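Local coordinates for DNA polymerase beta (Leishmania infantum, PDB 4P4M), which synthesises DNA by adding deoxyribonucleotides from their triphosphates to a primer, and probably acts in base excision repair, at residues A[145-150]-A[232-237]; A[298-303]-A[308-313]; A[358-363]-A[368-373]. One frame throughout, in Å; residues are numbered along the deposited sequence.

Contact 1: residues A[145-150]-A[232-237]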
loop_
_atom_site.group_PDB
_atom_site.type_symbol
_atom_site.label_atom_id
_atom_site.label_comp_id
_atom_site.label_asym_id
_atom_site.label_seq_id
_atom_site.Cartn_x
_atom_site.Cartn_y
_atom_site.Cartn_z
ATOM N N ILE A 145 13.717 0.598 -12.594
ATOM C CA ILE A 145 14.354 0.523 -13.898
ATOM C C ILE A 145 14.325 -0.894 -14.465
ATOM O O ILE A 145 13.913 -1.111 -15.608
ATOM C CB ILE A 145 15.804 1.023 -13.813
ATOM C CG1 ILE A 145 15.816 2.539 -13.586
ATOM C CG2 ILE A 145 16.580 0.618 -15.067
ATOM C CD1 ILE A 145 17.148 3.082 -13.072
ATOM N N LYS A 146 14.751 -1.860 -13.661
ATOM C CA LYS A 146 14.807 -3.254 -14.107
ATOM C C LYS A 146 13.444 -3.804 -14.530
ATOM O O LYS A 146 13.349 -4.590 -15.486
ATOM C CB LYS A 146 15.413 -4.143 -13.013
ATOM C CG LYS A 146 15.402 -5.625 -13.372
ATOM C CD LYS A 146 16.110 -6.478 -12.332
ATOM C CE LYS A 146 16.165 -7.935 -12.779
ATOM N NZ LYS A 146 16.865 -8.795 -11.785
ATOM N N TYR A 147 12.391 -3.396 -13.819
ATOM C CA TYR A 147 11.033 -3.883 -14.079
ATOM C C TYR A 147 10.150 -2.869 -14.819
ATOM O O TYR A 147 8.923 -2.934 -14.740
ATOM C CB TYR A 147 10.358 -4.310 -12.758
ATOM C CG TYR A 147 10.944 -5.583 -12.176
ATOM C CD1 TYR A 147 12.022 -5.542 -11.291
ATOM C CD2 TYR A 147 10.435 -6.829 -12.531
ATOM C CE1 TYR A 147 12.571 -6.716 -10.762
ATOM C CE2 TYR A 147 10.978 -8.008 -12.001
ATOM C CZ TYR A 147 12.045 -7.937 -11.126
ATOM O OH TYR A 147 12.579 -9.102 -10.610
ATOM N N PHE A 148 10.776 -1.949 -15.550
ATOM C CA PHE A 148 10.035 -0.914 -16.279
ATOM C C PHE A 148 8.924 -1.477 -17.170
ATOM O O PHE A 148 7.798 -0.990 -17.125
ATOM C CB PHE A 148 10.979 -0.020 -17.099
ATOM C CG PHE A 148 10.280 1.139 -17.782
ATOM C CD1 PHE A 148 9.916 2.270 -17.067
ATOM C CD2 PHE A 148 9.987 1.087 -19.136
ATOM C CE1 PHE A 148 9.265 3.329 -17.694
ATOM C CE2 PHE A 148 9.344 2.145 -19.770
ATOM C CZ PHE A 148 8.979 3.261 -19.046
ATOM N N TYR A 149 9.224 -2.497 -17.974
ATOM C CA TYR A 149 8.188 -3.080 -18.833
ATOM C C TYR A 149 7.017 -3.648 -18.009
ATOM O O TYR A 149 5.852 -3.284 -18.235
ATOM C CB TYR A 149 8.761 -4.132 -19.817
ATOM C CG TYR A 149 7.687 -5.043 -20.375
ATOM C CD1 TYR A 149 6.909 -4.664 -21.472
ATOM C CD2 TYR A 149 7.422 -6.266 -19.774
ATOM C CE1 TYR A 149 5.900 -5.504 -21.959
ATOM C CE2 TYR A 149 6.433 -7.096 -20.241
ATOM C CZ TYR A 149 5.669 -6.713 -21.324
ATOM O OH TYR A 149 4.688 -7.571 -21.754
ATOM N N ASP A 150 7.322 -4.520 -17.044
ATOM C CA ASP A 150 6.278 -5.146 -16.216
ATOM C C ASP A 150 5.417 -4.109 -15.490
ATOM O O ASP A 150 4.189 -4.222 -15.439
ATOM C CB ASP A 150 6.883 -6.089 -15.155
ATOM C CG ASP A 150 7.396 -7.397 -15.737
ATOM O OD1 ASP A 150 6.964 -7.774 -16.848
ATOM O OD2 ASP A 150 8.234 -8.052 -15.072
ATOM N N TYR A 232 7.974 -16.293 -5.188
ATOM C CA TYR A 232 6.877 -15.378 -5.536
ATOM C C TYR A 232 7.391 -13.938 -5.471
ATOM O O TYR A 232 7.390 -13.235 -6.483
ATOM C CB TYR A 232 5.677 -15.578 -4.599
ATOM C CG TYR A 232 4.546 -14.572 -4.798
ATOM C CD1 TYR A 232 3.635 -14.711 -5.843
ATOM C CD2 TYR A 232 4.385 -13.500 -3.927
ATOM C CE1 TYR A 232 2.573 -13.784 -6.027
ATOM C CE2 TYR A 232 3.344 -12.564 -4.103
ATOM C CZ TYR A 232 2.446 -12.716 -5.146
ATOM O OH TYR A 232 1.423 -11.797 -5.290
ATOM N N LEU A 233 7.852 -13.502 -4.294
ATOM C CA LEU A 233 8.502 -12.190 -4.178
ATOM C C LEU A 233 9.929 -12.287 -4.726
ATOM O O LEU A 233 10.719 -13.113 -4.261
ATOM C CB LEU A 233 8.517 -11.681 -2.722
ATOM C CG LEU A 233 7.145 -11.324 -2.116
ATOM C CD1 LEU A 233 7.300 -10.754 -0.689
ATOM C CD2 LEU A 233 6.372 -10.339 -3.016
ATOM N N GLU A 234 10.260 -11.459 -5.718
ATOM C CA GLU A 234 11.561 -11.573 -6.371
ATOM C C GLU A 234 12.416 -10.308 -6.339
ATOM O O GLU A 234 13.591 -10.340 -6.715
ATOM C CB GLU A 234 11.424 -12.135 -7.801
ATOM C CG GLU A 234 10.565 -11.323 -8.747
ATOM C CD GLU A 234 10.585 -11.875 -10.181
ATOM O OE1 GLU A 234 10.038 -12.970 -10.429
ATOM O OE2 GLU A 234 11.160 -11.210 -11.060
ATOM N N ALA A 235 11.838 -9.195 -5.892
ATOM C CA ALA A 235 12.606 -7.957 -5.743
ATOM C C ALA A 235 11.932 -7.057 -4.719
ATOM O O ALA A 235 10.705 -7.067 -4.608
ATOM C CB ALA A 235 12.738 -7.230 -7.104
ATOM N N THR A 236 12.720 -6.285 -3.965
ATOM C CA THR A 236 12.156 -5.413 -2.923
ATOM C C THR A 236 12.457 -3.942 -3.185
ATOM O O THR A 236 13.607 -3.577 -3.387
ATOM C CB THR A 236 12.726 -5.777 -1.526
ATOM O OG1 THR A 236 12.333 -7.109 -1.189
ATOM C CG2 THR A 236 12.217 -4.799 -0.442
ATOM N N MET A 237 11.424 -3.103 -3.174
ATOM C CA MET A 237 11.600 -1.655 -3.301
ATOM C C MET A 237 11.826 -0.979 -1.947
ATOM O O MET A 237 12.749 -0.176 -1.784
ATOM C CB MET A 237 10.386 -1.023 -3.999
ATOM C CG MET A 237 10.285 -1.359 -5.493
ATOM S SD MET A 237 8.688 -0.872 -6.167
ATOM C CE MET A 237 8.988 -1.145 -7.915
#
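At the junction of the fingers and the palm, Tyr-147 reaches from the break between helices 139-146 and 148-151 to Glu-234 and Ala-235 on strand 233-236. The tyrosine is the first residue to leave the earlier helix and also the N-cap of the next. Across this corner Phe-148 N still bonds to Ile-145 O, at 3.2 Å. The two backbones stay well apart, with 9.4 Å between the CA atoms of Tyr-147 and Ala-235, and one long side chain makes the crossing. Its CG is anti to the carbonyl carbon (chi1 -71°), which sends the ring straight out to the strand.

Tyr-147 OH donates a short hydrogen bond of 2.6 Å to Glu-234 OE2. The acceptor offers its anti lone pair, the one away from OE1, and lies at the edge of the ring near its plane, while the carboxylate itself is turned 65° from that plane. Glu-234 has its CG between the backbone N and the carbonyl carbon (chi1 60°) and is then extended, so the acid is held out in front of the hydroxyl. Its other oxygen, OE1, pairs with Arg-249, fixing both ends of the carboxylate. Alongside, Ala-235 CB packs obliquely against the ring, 3.7 Å from Tyr-147 CE1. Asp-150 OD2 sits at the ring edge as well, 3.6 Å from Tyr-147 CD2. The crossing is slender, burying 137 Å² in all.

Met-247 of strand 243-248 also touches the Tyr-147 side chain. That strand runs antiparallel to 233-236, with Glu-234 and Ala-235 hydrogen-bonded to the backbone of Met-247, while Leu-233 packs on helix 219-229. The tyrosine thus ties the two short helices to a strand pair of the palm sheet.

Contact 2: residues A[298-303]-A[308-313]. With nucleotides of chain C.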
loop_
_atom_site.group_PDB
_atom_site.type_symbol
_atom_site.label_atom_id
_atom_site.label_comp_id
_atom_site.label_asym_id
_atom_site.label_seq_id
_atom_site.Cartn_x
_atom_site.Cartn_y
_atom_site.Cartn_z
ATOM N N ILE A 298 -11.748 13.431 0.283
ATOM C CA ILE A 298 -13.101 13.939 0.564
ATOM C C ILE A 298 -13.627 13.475 1.932
ATOM O O ILE A 298 -14.169 14.274 2.708
ATOM C CB ILE A 298 -14.097 13.538 -0.559
ATOM C CG1 ILE A 298 -13.779 14.308 -1.845
ATOM C CG2 ILE A 298 -15.544 13.785 -0.128
ATOM C CD1 ILE A 298 -14.420 13.724 -3.088
ATOM N N MET A 299 -13.469 12.191 2.239
ATOM C CA MET A 299 -13.933 11.669 3.532
ATOM C C MET A 299 -13.120 12.240 4.705
ATOM O O MET A 299 -13.670 12.526 5.777
ATOM C CB MET A 299 -13.928 10.127 3.544
ATOM C CG MET A 299 -14.453 9.507 4.844
ATOM S SD MET A 299 -14.674 7.701 4.780
ATOM C CE MET A 299 -16.437 7.561 4.491
ATOM N N ARG A 300 -11.816 12.417 4.509
ATOM C CA ARG A 300 -10.978 12.997 5.561
ATOM C C ARG A 300 -11.300 14.488 5.780
ATOM O O ARG A 300 -11.213 14.994 6.903
ATOM C CB ARG A 300 -9.482 12.752 5.279
ATOM C CG ARG A 300 -9.120 11.259 5.409
ATOM C CD ARG A 300 -7.753 10.873 4.813
ATOM N NE ARG A 300 -7.519 9.440 5.020
ATOM C CZ ARG A 300 -6.318 8.868 5.055
ATOM N NH1 ARG A 300 -5.220 9.594 4.857
ATOM N NH2 ARG A 300 -6.223 7.562 5.283
ATOM N N GLN A 301 -11.675 15.186 4.713
ATOM C CA GLN A 301 -12.128 16.574 4.823
ATOM C C GLN A 301 -13.442 16.643 5.611
ATOM O O GLN A 301 -13.638 17.528 6.450
ATOM C CB GLN A 301 -12.311 17.202 3.435
ATOM C CG GLN A 301 -11.012 17.582 2.730
ATOM C CD GLN A 301 -11.225 18.010 1.277
ATOM O OE1 GLN A 301 -12.220 17.648 0.645
ATOM N NE2 GLN A 301 -10.283 18.787 0.745
ATOM N N ALA A 302 -14.354 15.714 5.324
ATOM C CA ALA A 302 -15.616 15.644 6.066
ATOM C C ALA A 302 -15.352 15.437 7.561
ATOM O O ALA A 302 -16.013 16.045 8.414
ATOM C CB ALA A 302 -16.504 14.527 5.520
ATOM N N ALA A 303 -14.389 14.572 7.881
ATOM C CA ALA A 303 -13.991 14.346 9.267
ATOM C C ALA A 303 -13.499 15.643 9.913
ATOM O O ALA A 303 -13.933 16.011 11.009
ATOM C CB ALA A 303 -12.900 13.239 9.353
ATOM N N TYR A 308 -13.118 15.637 13.677
ATOM C CA TYR A 308 -12.486 14.322 13.739
ATOM C C TYR A 308 -11.174 14.257 12.956
ATOM O O TYR A 308 -10.930 15.068 12.052
ATOM C CB TYR A 308 -13.411 13.242 13.164
ATOM C CG TYR A 308 -14.641 12.956 13.993
ATOM C CD1 TYR A 308 -15.789 13.721 13.845
ATOM C CD2 TYR A 308 -14.660 11.903 14.911
ATOM C CE1 TYR A 308 -16.928 13.461 14.601
ATOM C CE2 TYR A 308 -15.800 11.630 15.668
ATOM C CZ TYR A 308 -16.923 12.416 15.508
ATOM O OH TYR A 308 -18.057 12.163 16.251
ATOM N N LEU A 309 -10.353 13.272 13.322
ATOM C CA LEU A 309 -9.216 12.812 12.521
ATOM C C LEU A 309 -9.535 11.403 12.009
ATOM O O LEU A 309 -9.850 10.514 12.803
ATOM C CB LEU A 309 -7.948 12.738 13.380
ATOM C CG LEU A 309 -6.768 11.972 12.759
ATOM C CD1 LEU A 309 -6.142 12.795 11.650
ATOM C CD2 LEU A 309 -5.718 11.602 13.824
ATOM N N LEU A 310 -9.473 11.213 10.693
ATOM C CA LEU A 310 -9.644 9.888 10.078
ATOM C C LEU A 310 -8.349 9.437 9.384
ATOM O O LEU A 310 -7.786 10.168 8.551
ATOM C CB LEU A 310 -10.787 9.918 9.059
ATOM C CG LEU A 310 -11.082 8.603 8.322
ATOM C CD1 LEU A 310 -11.537 7.529 9.321
ATOM C CD2 LEU A 310 -12.136 8.794 7.219
ATOM N N ASN A 311 -7.875 8.244 9.734
ATOM C CA ASN A 311 -6.757 7.607 9.028
ATOM C C ASN A 311 -6.972 6.087 8.994
ATOM O O ASN A 311 -8.064 5.611 9.320
ATOM C CB ASN A 311 -5.398 7.997 9.655
ATOM C CG ASN A 311 -5.296 7.612 11.122
ATOM O OD1 ASN A 311 -5.899 6.630 11.551
ATOM N ND2 ASN A 311 -4.536 8.393 11.903
ATOM N N GLU A 312 -5.960 5.320 8.586
ATOM C CA GLU A 312 -6.151 3.867 8.503
ATOM C C GLU A 312 -6.298 3.215 9.871
ATOM O O GLU A 312 -6.849 2.113 9.981
ATOM C CB GLU A 312 -5.021 3.177 7.716
ATOM C CG GLU A 312 -3.605 3.428 8.258
ATOM C CD GLU A 312 -2.901 4.575 7.541
ATOM O OE1 GLU A 312 -3.484 5.681 7.428
ATOM O OE2 GLU A 312 -1.759 4.363 7.076
ATOM N N TYR A 313 -5.811 3.897 10.906
ATOM C CA TYR A 313 -5.769 3.321 12.247
ATOM C C TYR A 313 -7.050 3.529 13.047
ATOM O O TYR A 313 -7.339 2.761 13.974
ATOM C CB TYR A 313 -4.563 3.859 13.018
ATOM C CG TYR A 313 -3.258 3.595 12.308
ATOM C CD1 TYR A 313 -2.835 2.294 12.069
ATOM C CD2 TYR A 313 -2.447 4.643 11.872
ATOM C CE1 TYR A 313 -1.637 2.039 11.403
ATOM C CE2 TYR A 313 -1.246 4.394 11.213
ATOM C CZ TYR A 313 -0.848 3.085 10.991
ATOM O OH TYR A 313 0.347 2.801 10.349
ATOM P P DT C 2 -6.030 15.383 8.038
ATOM O OP1 DT C 2 -7.013 15.112 9.111
ATOM O OP2 DT C 2 -5.232 16.631 8.049
ATOM O "O5'" DT C 2 -4.995 14.172 7.966
ATOM C "C5'" DT C 2 -5.506 12.841 7.976
ATOM C "C4'" DT C 2 -4.394 11.879 7.604
ATOM O "O4'" DT C 2 -4.044 12.047 6.205
ATOM C "C3'" DT C 2 -3.093 12.026 8.405
ATOM O "O3'" DT C 2 -3.044 10.902 9.299
ATOM C "C2'" DT C 2 -1.999 11.989 7.334
ATOM C "C1'" DT C 2 -2.747 11.514 6.084
ATOM N N1 DT C 2 -2.103 11.910 4.783
ATOM C C2 DT C 2 -1.819 10.921 3.857
ATOM O O2 DT C 2 -2.065 9.740 4.017
ATOM N N3 DT C 2 -1.224 11.357 2.709
ATOM C C4 DT C 2 -0.893 12.655 2.389
ATOM O O4 DT C 2 -0.354 12.918 1.316
ATOM C C5 DT C 2 -1.216 13.647 3.386
ATOM C C7 DT C 2 -0.888 15.099 3.134
ATOM C C6 DT C 2 -1.795 13.236 4.525
ATOM P P DA C 3 -1.725 10.583 10.168
ATOM O OP1 DA C 3 -2.155 9.878 11.399
ATOM O OP2 DA C 3 -0.899 11.809 10.255
ATOM O "O5'" DA C 3 -0.910 9.569 9.249
ATOM C "C5'" DA C 3 -1.480 8.312 8.894
ATOM C "C4'" DA C 3 -0.477 7.542 8.056
ATOM O "O4'" DA C 3 -0.362 8.162 6.751
ATOM C "C3'" DA C 3 0.924 7.510 8.662
ATOM O "O3'" DA C 3 1.224 6.154 8.908
ATOM C "C2'" DA C 3 1.822 8.064 7.558
ATOM C "C1'" DA C 3 0.959 8.002 6.299
ATOM N N9 DA C 3 1.299 9.086 5.379
ATOM C C8 DA C 3 1.154 10.426 5.612
ATOM N N7 DA C 3 1.559 11.183 4.616
ATOM C C5 DA C 3 2.009 10.278 3.668
ATOM C C6 DA C 3 2.574 10.453 2.390
ATOM N N6 DA C 3 2.779 11.661 1.834
ATOM N N1 DA C 3 2.924 9.337 1.710
ATOM C C2 DA C 3 2.723 8.136 2.277
ATOM N N3 DA C 3 2.209 7.852 3.473
ATOM C C4 DA C 3 1.863 8.976 4.126
ATOM O OP3 DA C 1 -6.778 19.914 3.201
ATOM P P DA C 1 -6.180 18.884 2.321
ATOM O OP1 DA C 1 -4.720 19.091 2.306
ATOM O OP2 DA C 1 -6.948 18.884 1.062
ATOM O "O5'" DA C 1 -6.410 17.451 2.993
ATOM C "C5'" DA C 1 -7.649 17.069 3.540
ATOM C "C4'" DA C 1 -7.412 15.842 4.414
ATOM O "O4'" DA C 1 -6.972 14.746 3.569
ATOM C "C3'" DA C 1 -6.342 16.007 5.490
ATOM O "O3'" DA C 1 -6.806 15.289 6.633
ATOM C "C2'" DA C 1 -5.096 15.391 4.835
ATOM C "C1'" DA C 1 -5.683 14.290 3.951
ATOM N N9 DA C 1 -4.930 14.010 2.718
ATOM C C8 DA C 1 -4.369 14.943 1.884
ATOM N N7 DA C 1 -3.761 14.430 0.839
ATOM C C5 DA C 1 -3.935 13.065 0.983
ATOM C C6 DA C 1 -3.516 11.977 0.179
ATOM N N6 DA C 1 -2.807 12.136 -0.954
ATOM N N1 DA C 1 -3.848 10.736 0.586
ATOM C C2 DA C 1 -4.546 10.603 1.730
ATOM N N3 DA C 1 -4.995 11.552 2.563
ATOM C C4 DA C 1 -4.658 12.783 2.130
HETATM O O HOH W 1 -9.297 13.546 8.954
HETATM O O HOH W 2 -3.123 7.467 5.529
#
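Arg-300 NH1 is gripped by three acceptors at the DNA: N3 of DA1 of chain C at 3.0 Å and O2 of DT2 of chain C at 3.3 Å, both weak bonds, and water 2. The same water lies 2.6 Å from Glu-312 OE1 and links the acid to the arginine, whose direct salt bridge from NH2 to that oxygen is long. Glu-312 OE2 pairs with Arg-275. The arginine chain is extended from CG to NE and runs past strand 308-310, bringing Leu-310 O and Asn-311 CA over one face of the guanidinium. Leu-310 O, buried here, has no hydrogen-bond partner in the model.

Water 1 accepts from Leu-310 N and donates to Arg-300 O and to OP1 of DT2 of chain C, joining helix, strand and backbone phosphate. Asn-311 ND2 bonds to OP1 of DA3 of chain C at 2.9 Å, while its OD1 accepts from Tyr-313 N in an Asx turn.

Farther from the DNA, Tyr-308 N donates to Ala-303 O at 2.8 Å, nearly straight at 161°. Ala-303 CB rests 3.9 Å from Leu-310 CB, and Met-299 CG is pressed tightly on Leu-310 CD2 at 3.4 Å. The 298-303 part of helix 293-305 and strand 308-310 run nearly antiparallel, their axes at 158°. This helix-turn-strand unit belongs to the polymerase beta thumb, and an arginine set against purine N3 and thymine O2 is characteristic of minor-groove contact.

Contact 3: residues A[358-363]-A[368-373]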
loop_
_atom_site.group_PDB
_atom_site.type_symbol
_atom_site.label_atom_id
_atom_site.label_comp_id
_atom_site.label_asym_id
_atom_site.label_seq_id
_atom_site.Cartn_x
_atom_site.Cartn_y
_atom_site.Cartn_z
ATOM N N SER A 358 -17.558 -1.522 11.223
ATOM C CA SER A 358 -17.815 -1.590 9.778
ATOM C C SER A 358 -17.478 -0.278 9.073
ATOM O O SER A 358 -17.404 0.782 9.718
ATOM C CB SER A 358 -19.297 -1.900 9.529
ATOM O OG SER A 358 -20.123 -0.808 9.938
ATOM N N GLU A 359 -17.275 -0.339 7.755
ATOM C CA GLU A 359 -17.136 0.890 6.968
ATOM C C GLU A 359 -18.377 1.768 7.128
ATOM O O GLU A 359 -18.266 2.993 7.273
ATOM C CB GLU A 359 -16.907 0.584 5.481
ATOM C CG GLU A 359 -15.609 -0.190 5.186
ATOM C CD GLU A 359 -15.389 -0.400 3.692
ATOM O OE1 GLU A 359 -16.323 -0.888 3.007
ATOM O OE2 GLU A 359 -14.284 -0.077 3.206
ATOM N N GLN A 360 -19.555 1.145 7.092
ATOM C CA GLN A 360 -20.819 1.880 7.243
ATOM C C GLN A 360 -20.838 2.739 8.511
ATOM O O GLN A 360 -21.362 3.867 8.500
ATOM C CB GLN A 360 -22.026 0.925 7.225
ATOM C CG GLN A 360 -23.383 1.584 7.574
ATOM C CD GLN A 360 -24.139 2.113 6.359
ATOM O OE1 GLN A 360 -24.265 1.283 5.335
ATOM N NE2 GLN A 360 -24.630 3.248 6.357
ATOM N N ASP A 361 -20.280 2.218 9.607
ATOM C CA ASP A 361 -20.220 2.988 10.856
ATOM C C ASP A 361 -19.561 4.355 10.631
ATOM O O ASP A 361 -20.020 5.370 11.156
ATOM C CB ASP A 361 -19.400 2.271 11.934
ATOM C CG ASP A 361 -20.143 1.117 12.596
ATOM O OD1 ASP A 361 -21.396 1.108 12.624
ATOM O OD2 ASP A 361 -19.444 0.214 13.107
ATOM N N VAL A 362 -18.457 4.363 9.887
ATOM C CA VAL A 362 -17.706 5.598 9.630
ATOM C C VAL A 362 -18.517 6.603 8.804
ATOM O O VAL A 362 -18.574 7.792 9.142
ATOM C CB VAL A 362 -16.345 5.315 8.932
ATOM C CG1 VAL A 362 -15.589 6.621 8.668
ATOM C CG2 VAL A 362 -15.501 4.355 9.777
ATOM N N PHE A 363 -19.136 6.135 7.721
ATOM C CA PHE A 363 -20.019 6.994 6.924
ATOM C C PHE A 363 -21.076 7.636 7.842
ATOM O O PHE A 363 -21.335 8.848 7.777
ATOM C CB PHE A 363 -20.734 6.192 5.825
ATOM C CG PHE A 363 -19.874 5.835 4.617
ATOM C CD1 PHE A 363 -19.205 4.613 4.555
ATOM C CD2 PHE A 363 -19.808 6.682 3.514
ATOM C CE1 PHE A 363 -18.439 4.267 3.427
ATOM C CE2 PHE A 363 -19.050 6.346 2.383
ATOM C CZ PHE A 363 -18.372 5.135 2.338
ATOM N N MET A 368 -22.316 11.035 6.112
ATOM C CA MET A 368 -22.207 10.821 4.668
ATOM C C MET A 368 -22.983 9.581 4.248
ATOM O O MET A 368 -22.944 8.570 4.937
ATOM C CB MET A 368 -20.743 10.610 4.265
ATOM C CG MET A 368 -19.798 11.724 4.660
ATOM S SD MET A 368 -18.078 11.250 4.348
ATOM C CE MET A 368 -18.104 10.900 2.588
ATOM N N PRO A 369 -23.660 9.640 3.091
ATOM C CA PRO A 369 -24.379 8.469 2.571
ATOM C C PRO A 369 -23.415 7.327 2.269
ATOM O O PRO A 369 -22.381 7.573 1.651
ATOM C CB PRO A 369 -24.969 8.970 1.247
ATOM C CG PRO A 369 -24.872 10.451 1.298
ATOM C CD PRO A 369 -23.708 10.781 2.163
ATOM N N TYR A 370 -23.753 6.106 2.669
ATOM C CA TYR A 370 -22.912 4.951 2.362
ATOM C C TYR A 370 -22.697 4.812 0.859
ATOM O O TYR A 370 -23.633 4.979 0.076
ATOM C CB TYR A 370 -23.515 3.649 2.912
ATOM C CG TYR A 370 -22.668 2.447 2.565
ATOM C CD1 TYR A 370 -21.500 2.169 3.273
ATOM C CD2 TYR A 370 -23.007 1.614 1.502
ATOM C CE1 TYR A 370 -20.704 1.087 2.941
ATOM C CE2 TYR A 370 -22.223 0.526 1.166
ATOM C CZ TYR A 370 -21.071 0.267 1.885
ATOM O OH TYR A 370 -20.289 -0.814 1.543
ATOM N N ALA A 371 -21.465 4.501 0.461
ATOM C CA ALA A 371 -21.157 4.194 -0.935
ATOM C C ALA A 371 -20.479 2.831 -1.024
ATOM O O ALA A 371 -19.527 2.562 -0.287
ATOM C CB ALA A 371 -20.259 5.272 -1.532
ATOM N N LYS A 372 -20.969 1.963 -1.903
ATOM C CA LYS A 372 -20.290 0.681 -2.144
ATOM C C LYS A 372 -18.894 0.954 -2.709
ATOM O O LYS A 372 -18.683 1.980 -3.343
ATOM C CB LYS A 372 -21.071 -0.167 -3.146
ATOM C CG LYS A 372 -22.453 -0.625 -2.674
ATOM C CD LYS A 372 -23.238 -1.198 -3.849
ATOM C CE LYS A 372 -24.561 -1.806 -3.403
ATOM N NZ LYS A 372 -24.360 -3.052 -2.607
ATOM N N PRO A 373 -17.937 0.035 -2.490
ATOM C CA PRO A 373 -16.588 0.213 -3.058
ATOM C C PRO A 373 -16.564 0.590 -4.546
ATOM O O PRO A 373 -15.789 1.458 -4.955
ATOM C CB PRO A 373 -15.948 -1.165 -2.851
ATOM C CG PRO A 373 -16.576 -1.645 -1.558
ATOM C CD PRO A 373 -18.037 -1.204 -1.693
HETATM O O HOH W 3 -18.740 -2.106 3.543
HETATM O O HOH W 4 -26.047 5.646 4.392
#
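In the polymerase beta thumb the chain after helix 359-365 folds back on it, and the ring of Phe-363 is packed under the returning residues 368-371. Its CG is anti to the carbonyl carbon (chi1 -76°), which aims the ring at them. Tyr-370 makes a T-shaped pair with it, turning its edge to the Phe-363 face with the planes at 65° and the ring centroids 5.1 Å apart. Over the phenylalanine face also lie Tyr-370 CA, a CH-pi contact 4.0 Å from the centroid, and Ala-371 N, displaced toward the rim. Pro-369 O comes within 3.3 Å of Phe-363 CD2.

The turn is closed by Met-368 N, which donates to Phe-363 O at 2.9 Å and 166°. Farther out, water 3 bridges Glu-359 OE1 and Tyr-370 OH, 2.8 Å from each oxygen; Glu-359 OE1 also has salt bridges to Arg-376 and Arg-188. At the start of the helix Ser-358 and Asp-361 form a capping box.

Met-299 of helix 293-305 and Leu-287 of helix 282-290 both touch the Phe-363 side chain, which is therefore enclosed between two thumb helices and the returning chain.

How the contacts relate
Contacts 2 and 3 touch within the thumb, their centres 12 Å apart. Met-299 joins them: its CE lies 3.6 Å from Phe-363 CE2 and 4.0 Å from Met-368 SD, while Ala-302 CB meets that sulfur at 3.8 Å. Contact 1 stands on the opposite side of the chain's centre, with nearest atoms about 17 Å from contact 2 and about 21 Å from contact 3. Contacts 1 and 2 lie at different distances from the active site: the Tyr-147 side chain is about 12 Å from that of the magnesium ligand Asp-196, and the Arg-300 side chain about 5 Å from the bound dideoxythymidine triphosphate. Contact 3 is farther from it, the Glu-359 side chain being about 11 Å from this nucleotide.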